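Probable glutathione S-transferase GSTU1 (Oryza sativa, PDB 1OYJ) catalyses, as a tau-class glutathione transferase, the conjugation of reduced glutathione to many hydrophobic electrophiles, and is linked to herbicide detoxification. Local coordinates at residues A[8-13]-A[33-38]; A[17-22]-A[209-214]; A[152-157]-A[192-197]. All coordinates share one frame; numbering follows the deposited sequence.

From the N terminus, strand 7-11 runs into helix 16-28 and the chain returns as strand 33-36, so interaction 1 closes the short beta-alpha-beta loop of the thioredoxin-like domain. Interaction 2 starts on the helix within that loop and ends at 209-214, far along the chain; the two cross, and they touch where Asp-11 forms a salt bridge with Arg-22. Interaction 2 ties the N-terminal domain to the end of helix 205-210. Interaction 3 (152-157 with 192-197) lies wholly within the long loop that interaction 2 closes, inside the helical C-terminal domain; its nearest atoms stay about 17 Å from interaction 1.

Interaction 1 of 3, residues A[8-13]-A[33-38]; sequences VLLDFW and EYREED
The beta-alpha-beta unit of the thioredoxin-like domain brings strand 7-11 beside strand 33-36, an outermost strand of the sheet, in parallel pairing. Leu-9 N donates to Glu-33 O and Leu-9 O accepts from Arg-35 N, both at 2.9 Å; Asp-11 repeats the pattern, its N reaching Arg-35 O and its O receiving Glu-37 N at 2.7 Å. Val-8, Leu-10, Glu-33 and Arg-35 share one face of the sheet. There Val-8 CG1 lies over a face of the Arg-35 guanidinium, 3.8 Å from NE. Arg-35 grips Glu-33 side-on with NE and NH1, one to each oxygen; NE meets OE2 at 2.6 Å, nearly straight but from well above the carboxylate plane, which helps hold the guanidinium against Val-8. Leu-10 CD2 runs alongside the stem of Arg-35, 4.0 Å from CB.

On the other face, Tyr-34 CE1 approaches Asp-11 CB at 3.6 Å, the two side chains crossing at about a right angle. Glu-36, bent at chi2 (76°), curls its carboxylate back to the turn after the first strand: OE2 takes Trp-13 N through its syn lone pair at 2.8 Å and sits at the edge of the indole. Tyr-34 OH donates to Glu-36 OE1 from above the carboxylate plane. Asp-11 OD1 accepts Phe-12 N, while OD2 turns to Arg-22 of helix 16-28. With a backbone N-H on one oxygen and a phenol on the other, the Glu-36 carboxylate is restrained in its rotation and probably stabilised as an anion, and so probably steadies the start of the loop that leads to the glutathione-binding Ser-15.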
loop_
_atom_site.group_PDB
_atom_site.type_symbol
_atom_site.label_atom_id
_atom_site.label_comp_id
_atom_site.label_asym_id
_atom_site.label_seq_id
_atom_site.Cartn_x
_atom_site.Cartn_y
_atom_site.Cartn_z
ATOM N N VAL A 8 4.678 1.041 22.247
ATOM C CA VAL A 8 6.109 1.127 22.064
ATOM C C VAL A 8 6.395 1.220 20.593
ATOM O O VAL A 8 5.783 0.467 19.803
ATOM C CB VAL A 8 6.774 -0.145 22.589
ATOM C CG1 VAL A 8 8.280 -0.070 22.339
ATOM C CG2 VAL A 8 6.474 -0.362 24.082
ATOM N N LEU A 9 7.356 2.063 20.228
ATOM C CA LEU A 9 7.644 2.299 18.842
ATOM C C LEU A 9 9.096 2.028 18.590
ATOM O O LEU A 9 9.962 2.696 19.214
ATOM C CB LEU A 9 7.263 3.719 18.487
ATOM C CG LEU A 9 7.383 4.048 16.975
ATOM C CD1 LEU A 9 6.282 3.356 16.138
ATOM C CD2 LEU A 9 7.224 5.614 16.776
ATOM N N LEU A 10 9.396 1.015 17.781
ATOM C CA LEU A 10 10.756 0.726 17.390
ATOM C C LEU A 10 10.985 1.621 16.176
ATOM O O LEU A 10 10.238 1.557 15.196
ATOM C CB LEU A 10 10.942 -0.733 17.034
ATOM C CG LEU A 10 10.374 -1.734 18.036
ATOM C CD1 LEU A 10 10.807 -3.208 17.683
ATOM C CD2 LEU A 10 10.937 -1.406 19.430
ATOM N N ASP A 11 12.016 2.453 16.211
ATOM C CA ASP A 11 12.165 3.435 15.142
ATOM C C ASP A 11 13.643 3.815 14.928
ATOM O O ASP A 11 14.575 3.258 15.587
ATOM C CB ASP A 11 11.242 4.559 15.585
ATOM C CG ASP A 11 10.744 5.477 14.460
ATOM O OD1 ASP A 11 11.268 5.456 13.319
ATOM O OD2 ASP A 11 9.792 6.256 14.712
ATOM N N PHE A 12 13.894 4.711 13.998
ATOM C CA PHE A 12 15.207 5.192 13.645
ATOM C C PHE A 12 14.965 6.700 13.531
ATOM O O PHE A 12 13.986 7.129 12.851
ATOM C CB PHE A 12 15.695 4.568 12.348
ATOM C CG PHE A 12 17.006 5.123 11.887
ATOM C CD1 PHE A 12 18.068 5.131 12.738
ATOM C CD2 PHE A 12 17.205 5.516 10.593
ATOM C CE1 PHE A 12 19.335 5.622 12.351
ATOM C CE2 PHE A 12 18.479 5.986 10.177
ATOM C CZ PHE A 12 19.531 6.073 11.080
ATOM N N TRP A 13 15.762 7.525 14.200
ATOM C CA TRP A 13 15.430 8.987 14.332
ATOM C C TRP A 13 15.019 9.731 13.063
ATOM O O TRP A 13 14.038 10.458 13.047
ATOM C CB TRP A 13 16.605 9.712 15.076
ATOM C CG TRP A 13 17.830 9.835 14.272
ATOM C CD1 TRP A 13 18.764 8.959 14.166
ATOM C CD2 TRP A 13 18.188 10.922 13.452
ATOM N NE1 TRP A 13 19.717 9.340 13.247
ATOM C CE2 TRP A 13 19.400 10.594 12.832
ATOM C CE3 TRP A 13 17.609 12.152 13.180
ATOM C CZ2 TRP A 13 20.019 11.415 11.906
ATOM C CZ3 TRP A 13 18.235 12.988 12.306
ATOM C CH2 TRP A 13 19.426 12.646 11.702
ATOM N N GLU A 33 6.469 4.782 24.257
ATOM C CA GLU A 33 7.868 4.647 24.491
ATOM C C GLU A 33 8.625 4.514 23.188
ATOM O O GLU A 33 8.417 3.558 22.446
ATOM C CB GLU A 33 8.114 3.395 25.343
ATOM C CG GLU A 33 9.585 3.151 25.598
ATOM C CD GLU A 33 9.905 1.840 26.276
ATOM O OE1 GLU A 33 9.018 1.146 26.819
ATOM O OE2 GLU A 33 11.092 1.486 26.212
ATOM N N TYR A 34 9.514 5.465 22.903
ATOM C CA TYR A 34 10.322 5.408 21.705
ATOM C C TYR A 34 11.623 4.617 21.931
ATOM O O TYR A 34 12.415 4.945 22.862
ATOM C CB TYR A 34 10.719 6.837 21.402
ATOM C CG TYR A 34 11.542 7.001 20.175
ATOM C CD1 TYR A 34 10.920 7.240 18.937
ATOM C CD2 TYR A 34 12.893 6.907 20.219
ATOM C CE1 TYR A 34 11.665 7.430 17.798
ATOM C CE2 TYR A 34 13.671 7.065 19.087
ATOM C CZ TYR A 34 13.056 7.309 17.863
ATOM O OH TYR A 34 13.841 7.422 16.732
ATOM N N ARG A 35 11.906 3.644 21.087
ATOM C CA ARG A 35 13.173 2.942 21.175
ATOM C C ARG A 35 13.955 3.099 19.904
ATOM O O ARG A 35 13.458 2.738 18.841
ATOM C CB ARG A 35 12.950 1.465 21.455
ATOM C CG ARG A 35 12.119 1.205 22.698
ATOM C CD ARG A 35 12.245 -0.189 23.206
ATOM N NE ARG A 35 11.455 -0.410 24.408
ATOM C CZ ARG A 35 10.969 -1.587 24.765
ATOM N NH1 ARG A 35 10.236 -1.718 25.855
ATOM N NH2 ARG A 35 11.194 -2.642 24.006
ATOM N N GLU A 36 15.154 3.680 19.990
ATOM C CA GLU A 36 16.015 3.896 18.849
ATOM C C GLU A 36 16.695 2.599 18.383
ATOM O O GLU A 36 17.489 1.989 19.121
ATOM C CB GLU A 36 17.095 4.920 19.196
ATOM C CG GLU A 36 17.999 5.276 18.029
ATOM C CD GLU A 36 17.313 6.214 17.014
ATOM O OE1 GLU A 36 16.475 6.988 17.409
ATOM O OE2 GLU A 36 17.638 6.148 15.830
ATOM N N GLU A 37 16.514 2.207 17.149
ATOM C CA GLU A 37 17.215 1.022 16.692
ATOM C C GLU A 37 18.453 1.337 15.882
ATOM O O GLU A 37 18.421 2.208 15.076
ATOM C CB GLU A 37 16.308 0.193 15.780
ATOM C CG GLU A 37 15.178 -0.506 16.506
ATOM C CD GLU A 37 15.622 -1.846 17.087
ATOM O OE1 GLU A 37 16.639 -2.397 16.608
ATOM O OE2 GLU A 37 14.896 -2.367 17.953
ATOM N N ASP A 38 19.485 0.497 15.987
ATOM C CA ASP A 38 20.658 0.628 15.130
ATOM C C ASP A 38 20.421 -0.275 13.946
ATOM O O ASP A 38 20.523 -1.533 14.035
ATOM C CB ASP A 38 21.938 0.191 15.905
ATOM C CG ASP A 38 23.197 0.118 15.019
ATOM O OD1 ASP A 38 23.119 0.302 13.777
ATOM O OD2 ASP A 38 24.326 -0.165 15.524
#

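Interaction 2 of 3, residues A[17-22]-A[209-214]; sequences FGQRCR and KHLPSP. With GSH (glutathione), chain N.
Arg-22 lays its CB over one face of the His-210 imidazole, 3.4 Å from the ring centroid and 12° off the normal, a CH-pi contact between the helix of the thioredoxin-like domain and the end of helix 205-210 in the C-terminal domain. CG of His-210 leans anti to the carbonyl carbon (chi1 -70°), which presents the ring to helix 16-28; Lys-209 CG covers the opposite face, so the imidazole is sandwiched between two aliphatic stems. Beyond its CB, the arginine bends at chi3 (-123°), and its guanidinium stands almost perpendicular to the imidazole. Asp-11 forms a salt bridge with NE, and the carbonyl of Trp-13 accepts from NH2. The flat group is further backed by Gln-19 CG, which lies over one of its faces.

One turn earlier, Gln-19 reaches the residues that follow the helix end. Its CG meets His-210 O at 3.6 Å, and its extended chain carries the amide to Leu-211 and Pro-212. The amide splits its contacts: OE1 touches Leu-211 CD2 at 3.5 Å and NE2 touches Pro-212 CD at 3.4 Å. Both partners are carbons, so these are van der Waals contacts; NE2 has a hydrogen bond with Trp-13 O.

At the start of the segment, Phe-17 takes no part in the interface and lines the glutathione pocket, where CB1 of the ligand lies over the centre of its ring. The same helix thus meets the C-terminal domain and the bound peptide. Across the domain junction a single water lies in the planes of both the imidazole and the guanidinium, 2.7 Å from His-210 ND1 and accepting from Arg-22 NH2 at 3.1 Å.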
loop_
_atom_site.group_PDB
_atom_site.type_symbol
_atom_site.label_atom_id
_atom_site.label_comp_id
_atom_site.label_asym_id
_atom_site.label_seq_id
_atom_site.Cartn_x
_atom_site.Cartn_y
_atom_site.Cartn_z
ATOM N N PHE A 17 9.124 7.389 7.734
ATOM C CA PHE A 17 8.069 6.435 7.942
ATOM C C PHE A 17 7.720 6.299 9.427
ATOM O O PHE A 17 6.561 6.327 9.830
ATOM C CB PHE A 17 8.490 5.084 7.366
ATOM C CG PHE A 17 8.812 5.132 5.912
ATOM C CD1 PHE A 17 10.092 5.004 5.473
ATOM C CD2 PHE A 17 7.817 5.268 5.004
ATOM C CE1 PHE A 17 10.389 4.995 4.120
ATOM C CE2 PHE A 17 8.104 5.282 3.656
ATOM C CZ PHE A 17 9.406 5.166 3.246
ATOM N N GLY A 18 8.742 6.244 10.283
ATOM C CA GLY A 18 8.506 6.219 11.738
ATOM C C GLY A 18 7.988 7.578 12.224
ATOM O O GLY A 18 7.094 7.677 13.010
ATOM N N GLN A 19 8.459 8.643 11.638
ATOM C CA GLN A 19 7.930 9.940 11.978
ATOM C C GLN A 19 6.402 10.076 11.741
ATOM O O GLN A 19 5.741 10.758 12.483
ATOM C CB GLN A 19 8.709 11.032 11.276
ATOM C CG GLN A 19 10.148 11.221 11.893
ATOM C CD GLN A 19 11.041 11.921 10.922
ATOM O OE1 GLN A 19 10.559 12.364 9.924
ATOM N NE2 GLN A 19 12.357 11.984 11.187
ATOM N N ARG A 20 5.863 9.450 10.682
ATOM C CA ARG A 20 4.484 9.404 10.530
ATOM C C ARG A 20 3.765 8.951 11.779
ATOM O O ARG A 20 2.752 9.545 12.136
ATOM C CB ARG A 20 3.991 8.486 9.391
ATOM C CG ARG A 20 4.453 8.831 8.025
ATOM C CD ARG A 20 4.219 7.734 7.026
ATOM N NE ARG A 20 4.421 8.183 5.671
ATOM C CZ ARG A 20 4.293 7.435 4.602
ATOM N NH1 ARG A 20 4.170 6.111 4.709
ATOM N NH2 ARG A 20 4.323 7.994 3.414
ATOM N N CYS A 21 4.190 7.833 12.320
ATOM C CA CYS A 21 3.510 7.231 13.399
ATOM C C CYS A 21 3.729 8.100 14.648
ATOM O O CYS A 21 2.862 8.200 15.513
ATOM C CB CYS A 21 4.087 5.857 13.679
ATOM S SG CYS A 21 4.196 4.776 12.264
ATOM N N ARG A 22 4.916 8.696 14.779
ATOM C CA ARG A 22 5.110 9.639 15.927
ATOM C C ARG A 22 4.086 10.811 15.899
ATOM O O ARG A 22 3.497 11.149 16.971
ATOM C CB ARG A 22 6.535 10.259 16.023
ATOM C CG ARG A 22 7.660 9.158 16.290
ATOM C CD ARG A 22 9.118 9.623 16.077
ATOM N NE ARG A 22 9.833 8.840 15.121
ATOM C CZ ARG A 22 10.984 9.194 14.607
ATOM N NH1 ARG A 22 11.541 8.438 13.694
ATOM N NH2 ARG A 22 11.541 10.336 14.953
ATOM N N LYS A 209 7.579 18.832 17.051
ATOM C CA LYS A 209 8.189 17.872 17.913
ATOM C C LYS A 209 8.962 16.765 17.212
ATOM O O LYS A 209 10.061 16.394 17.594
ATOM C CB LYS A 209 7.103 17.249 18.763
ATOM C CG LYS A 209 7.644 16.160 19.654
ATOM C CD LYS A 209 6.734 16.002 20.829
ATOM C CE LYS A 209 7.484 15.721 22.122
ATOM N NZ LYS A 209 7.800 16.903 22.928
ATOM N N HIS A 210 8.339 16.175 16.197
ATOM C CA HIS A 210 8.876 14.998 15.610
ATOM C C HIS A 210 9.702 15.118 14.324
ATOM O O HIS A 210 10.347 14.161 13.937
ATOM C CB HIS A 210 7.707 14.005 15.514
ATOM C CG HIS A 210 7.273 13.511 16.879
ATOM N ND1 HIS A 210 8.135 12.832 17.706
ATOM C CD2 HIS A 210 6.080 13.523 17.507
ATOM C CE1 HIS A 210 7.506 12.549 18.844
ATOM N NE2 HIS A 210 6.254 12.944 18.741
ATOM N N LEU A 211 9.713 16.286 13.638
ATOM C CA LEU A 211 10.562 16.364 12.477
ATOM C C LEU A 211 11.952 16.992 12.779
ATOM O O LEU A 211 12.023 17.976 13.440
ATOM C CB LEU A 211 9.929 17.164 11.440
ATOM C CG LEU A 211 8.588 16.624 10.888
ATOM C CD1 LEU A 211 8.298 17.270 9.509
ATOM C CD2 LEU A 211 8.636 15.125 10.800
ATOM N N PRO A 212 13.039 16.470 12.236
ATOM C CA PRO A 212 14.318 17.168 12.373
ATOM C C PRO A 212 14.289 18.367 11.423
ATOM O O PRO A 212 13.404 18.473 10.582
ATOM C CB PRO A 212 15.325 16.189 11.907
ATOM C CG PRO A 212 14.561 15.044 11.377
ATOM C CD PRO A 212 13.121 15.281 11.413
ATOM N N SER A 213 15.282 19.234 11.555
ATOM C CA SER A 213 15.372 20.388 10.724
ATOM C C SER A 213 15.846 20.003 9.307
ATOM O O SER A 213 16.558 19.027 9.119
ATOM C CB SER A 213 16.362 21.357 11.351
ATOM O OG SER A 213 17.686 20.921 11.197
ATOM N N PRO A 214 15.555 20.816 8.328
ATOM C CA PRO A 214 16.089 20.512 6.982
ATOM C C PRO A 214 17.608 20.401 6.936
ATOM O O PRO A 214 18.158 19.613 6.129
ATOM C CB PRO A 214 15.623 21.695 6.138
ATOM C CG PRO A 214 14.467 22.321 6.924
ATOM C CD PRO A 214 14.695 22.039 8.356
HETATM N N1 GSH N . 7.146 0.321 3.807
HETATM C CA1 GSH N . 7.809 0.890 4.934
HETATM C C1 GSH N . 7.007 1.598 5.959
HETATM O O11 GSH N . 7.112 1.610 7.167
HETATM O O12 GSH N . 6.145 2.288 5.461
HETATM C CB1 GSH N . 9.302 1.139 4.913
HETATM C CG1 GSH N . 9.968 1.503 6.246
HETATM C CD1 GSH N . 11.474 1.605 6.030
HETATM O OE1 GSH N . 11.878 1.799 4.896
HETATM N N2 GSH N . 12.298 1.531 7.076
HETATM C CA2 GSH N . 13.729 1.618 6.918
HETATM C C2 GSH N . 14.270 0.277 7.443
HETATM O O2 GSH N . 13.911 -0.045 8.556
HETATM C CB2 GSH N . 14.214 2.799 7.759
HETATM S SG2 GSH N . 13.727 4.397 6.997
HETATM N N3 GSH N . 14.907 -0.606 6.673
HETATM C CA3 GSH N . 16.051 -1.200 7.408
HETATM C C3 GSH N . 17.426 -1.421 6.778
HETATM O O31 GSH N . 18.074 -2.502 6.965
HETATM O O32 GSH N . 17.940 -0.524 6.129
HETATM O O HOH W 1 10.769 12.259 17.298
#

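Interaction 3 of 3, residues A[152-157]-A[192-197]; sequences EFFGGG and PRLAAW
Trp-197 holds CG opposite its main-chain nitrogen (chi1 168°), which carries the indole off helix 192-201 toward the loop 152-157, while Phe-154, its CG beside the backbone N (chi1 -72°), turns its ring edge-first to meet it. The result is a T-shaped pair: the phenyl edge points at the face of the indole's five-membered ring, centroids 5.0 Å apart and planes at 83°. Phe-154 CE2 makes the closest approach, 3.6 Å from Trp-197 CE2. The same phenyl edge also receives Leu-194, whose CD1 sits near the ring plane 3.9 Å from CZ, so one ring touches two residues of a single helix turn.

At the indole's own edge lies the backbone carbonyl of Glu-152, its O 3.4 Å from Trp-197 CD1, a contact rather than a hydrogen bond; Arg-200 NH1 donates a hydrogen bond to this oxygen. The side chain of Phe-153 runs at about a right angle to that of Trp-197, its CD1 4.2 Å from Trp-197 NE1. The polar NE1 is satisfied by Asp-166 OD1, which also takes the Phe-154 backbone N, so one carboxylate oxygen fixes both partners of the aromatic pair.

Leu-148 of helix 127-148 and Leu-169 of helix 164-169 pack on both rings. The contact thus joins the loop between those two helices to helix 192-201 within the all-helical C-terminal domain of the glutathione transferase fold.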
loop_
_atom_site.group_PDB
_atom_site.type_symbol
_atom_site.label_atom_id
_atom_site.label_comp_id
_atom_site.label_asym_id
_atom_site.label_seq_id
_atom_site.Cartn_x
_atom_site.Cartn_y
_atom_site.Cartn_z
ATOM N N GLU A 152 -6.414 23.883 2.594
ATOM C CA GLU A 152 -5.464 24.165 3.653
ATOM C C GLU A 152 -4.706 22.827 3.915
ATOM O O GLU A 152 -3.464 22.823 3.992
ATOM C CB GLU A 152 -6.217 24.556 4.888
ATOM C CG GLU A 152 -5.292 25.143 5.937
ATOM C CD GLU A 152 -5.948 25.530 7.279
ATOM O OE1 GLU A 152 -7.139 25.231 7.537
ATOM O OE2 GLU A 152 -5.221 26.119 8.105
ATOM N N PHE A 153 -5.461 21.740 3.907
ATOM C CA PHE A 153 -4.888 20.384 4.103
ATOM C C PHE A 153 -5.368 19.381 3.042
ATOM O O PHE A 153 -6.452 19.558 2.479
ATOM C CB PHE A 153 -5.278 19.815 5.483
ATOM C CG PHE A 153 -4.670 20.592 6.667
ATOM C CD1 PHE A 153 -3.300 20.444 7.049
ATOM C CD2 PHE A 153 -5.469 21.473 7.371
ATOM C CE1 PHE A 153 -2.826 21.189 8.101
ATOM C CE2 PHE A 153 -4.979 22.207 8.387
ATOM C CZ PHE A 153 -3.690 22.065 8.777
ATOM N N PHE A 154 -4.584 18.293 2.847
ATOM C CA PHE A 154 -4.998 17.243 1.949
ATOM C C PHE A 154 -6.268 16.663 2.420
ATOM O O PHE A 154 -7.085 16.351 1.606
ATOM C CB PHE A 154 -3.938 16.134 1.724
ATOM C CG PHE A 154 -2.784 16.599 0.881
ATOM C CD1 PHE A 154 -2.789 16.455 -0.486
ATOM C CD2 PHE A 154 -1.738 17.205 1.465
ATOM C CE1 PHE A 154 -1.817 16.948 -1.286
ATOM C CE2 PHE A 154 -0.689 17.673 0.710
ATOM C CZ PHE A 154 -0.733 17.536 -0.751
ATOM N N GLY A 155 -6.449 16.468 3.701
ATOM C CA GLY A 155 -7.758 16.023 4.173
ATOM C C GLY A 155 -8.926 16.918 3.681
ATOM O O GLY A 155 -8.782 18.182 3.504
ATOM N N GLY A 156 -10.088 16.292 3.455
ATOM C CA GLY A 156 -11.240 17.013 2.897
ATOM C C GLY A 156 -12.624 16.905 3.601
ATOM O O GLY A 156 -13.495 16.129 3.174
ATOM N N GLY A 157 -12.876 17.743 4.603
ATOM C CA GLY A 157 -11.945 18.788 4.999
ATOM C C GLY A 157 -12.576 19.777 5.961
ATOM O O GLY A 157 -13.504 19.458 6.710
ATOM N N PRO A 192 4.536 26.294 -5.361
ATOM C CA PRO A 192 4.375 27.259 -4.266
ATOM C C PRO A 192 3.280 26.874 -3.249
ATOM O O PRO A 192 3.459 27.055 -2.064
ATOM C CB PRO A 192 4.003 28.637 -4.992
ATOM C CG PRO A 192 3.717 28.255 -6.420
ATOM C CD PRO A 192 4.317 26.893 -6.673
ATOM N N ARG A 193 2.191 26.303 -3.690
ATOM C CA ARG A 193 1.141 25.914 -2.762
ATOM C C ARG A 193 1.537 24.707 -1.913
ATOM O O ARG A 193 1.101 24.620 -0.758
ATOM C CB ARG A 193 -0.194 25.663 -3.449
ATOM C CG ARG A 193 -0.947 26.953 -3.806
ATOM C CD ARG A 193 -2.175 26.653 -4.541
ATOM N NE ARG A 193 -1.766 26.378 -5.905
ATOM C CZ ARG A 193 -1.898 25.260 -6.537
ATOM N NH1 ARG A 193 -1.417 25.191 -7.744
ATOM N NH2 ARG A 193 -2.472 24.232 -5.973
ATOM N N LEU A 194 2.421 23.860 -2.435
ATOM C CA LEU A 194 2.893 22.765 -1.607
ATOM C C LEU A 194 3.876 23.291 -0.548
ATOM O O LEU A 194 3.847 22.887 0.601
ATOM C CB LEU A 194 3.545 21.697 -2.452
ATOM C CG LEU A 194 3.873 20.399 -1.751
ATOM C CD1 LEU A 194 2.528 19.671 -1.322
ATOM C CD2 LEU A 194 4.710 19.482 -2.582
ATOM N N ALA A 195 4.675 24.255 -0.951
ATOM C CA ALA A 195 5.587 24.894 -0.032
ATOM C C ALA A 195 4.850 25.604 1.136
ATOM O O ALA A 195 5.283 25.523 2.259
ATOM C CB ALA A 195 6.494 25.896 -0.800
ATOM N N ALA A 196 3.715 26.241 0.819
ATOM C CA ALA A 196 2.894 26.930 1.787
ATOM C C ALA A 196 2.285 25.897 2.712
ATOM O O ALA A 196 2.273 26.100 3.923
ATOM C CB ALA A 196 1.756 27.706 1.060
ATOM N N TRP A 197 1.830 24.788 2.121
ATOM C CA TRP A 197 1.319 23.681 2.944
ATOM C C TRP A 197 2.427 23.166 3.912
ATOM O O TRP A 197 2.158 22.964 5.131
ATOM C CB TRP A 197 0.758 22.536 2.092
ATOM C CG TRP A 197 0.478 21.282 2.823
ATOM C CD1 TRP A 197 -0.661 20.920 3.460
ATOM C CD2 TRP A 197 1.366 20.201 2.965
ATOM N NE1 TRP A 197 -0.492 19.687 4.034
ATOM C CE2 TRP A 197 0.721 19.211 3.685
ATOM C CE3 TRP A 197 2.624 19.950 2.461
ATOM C CZ2 TRP A 197 1.329 18.031 4.036
ATOM C CZ3 TRP A 197 3.202 18.784 2.725
ATOM C CH2 TRP A 197 2.556 17.805 3.515
#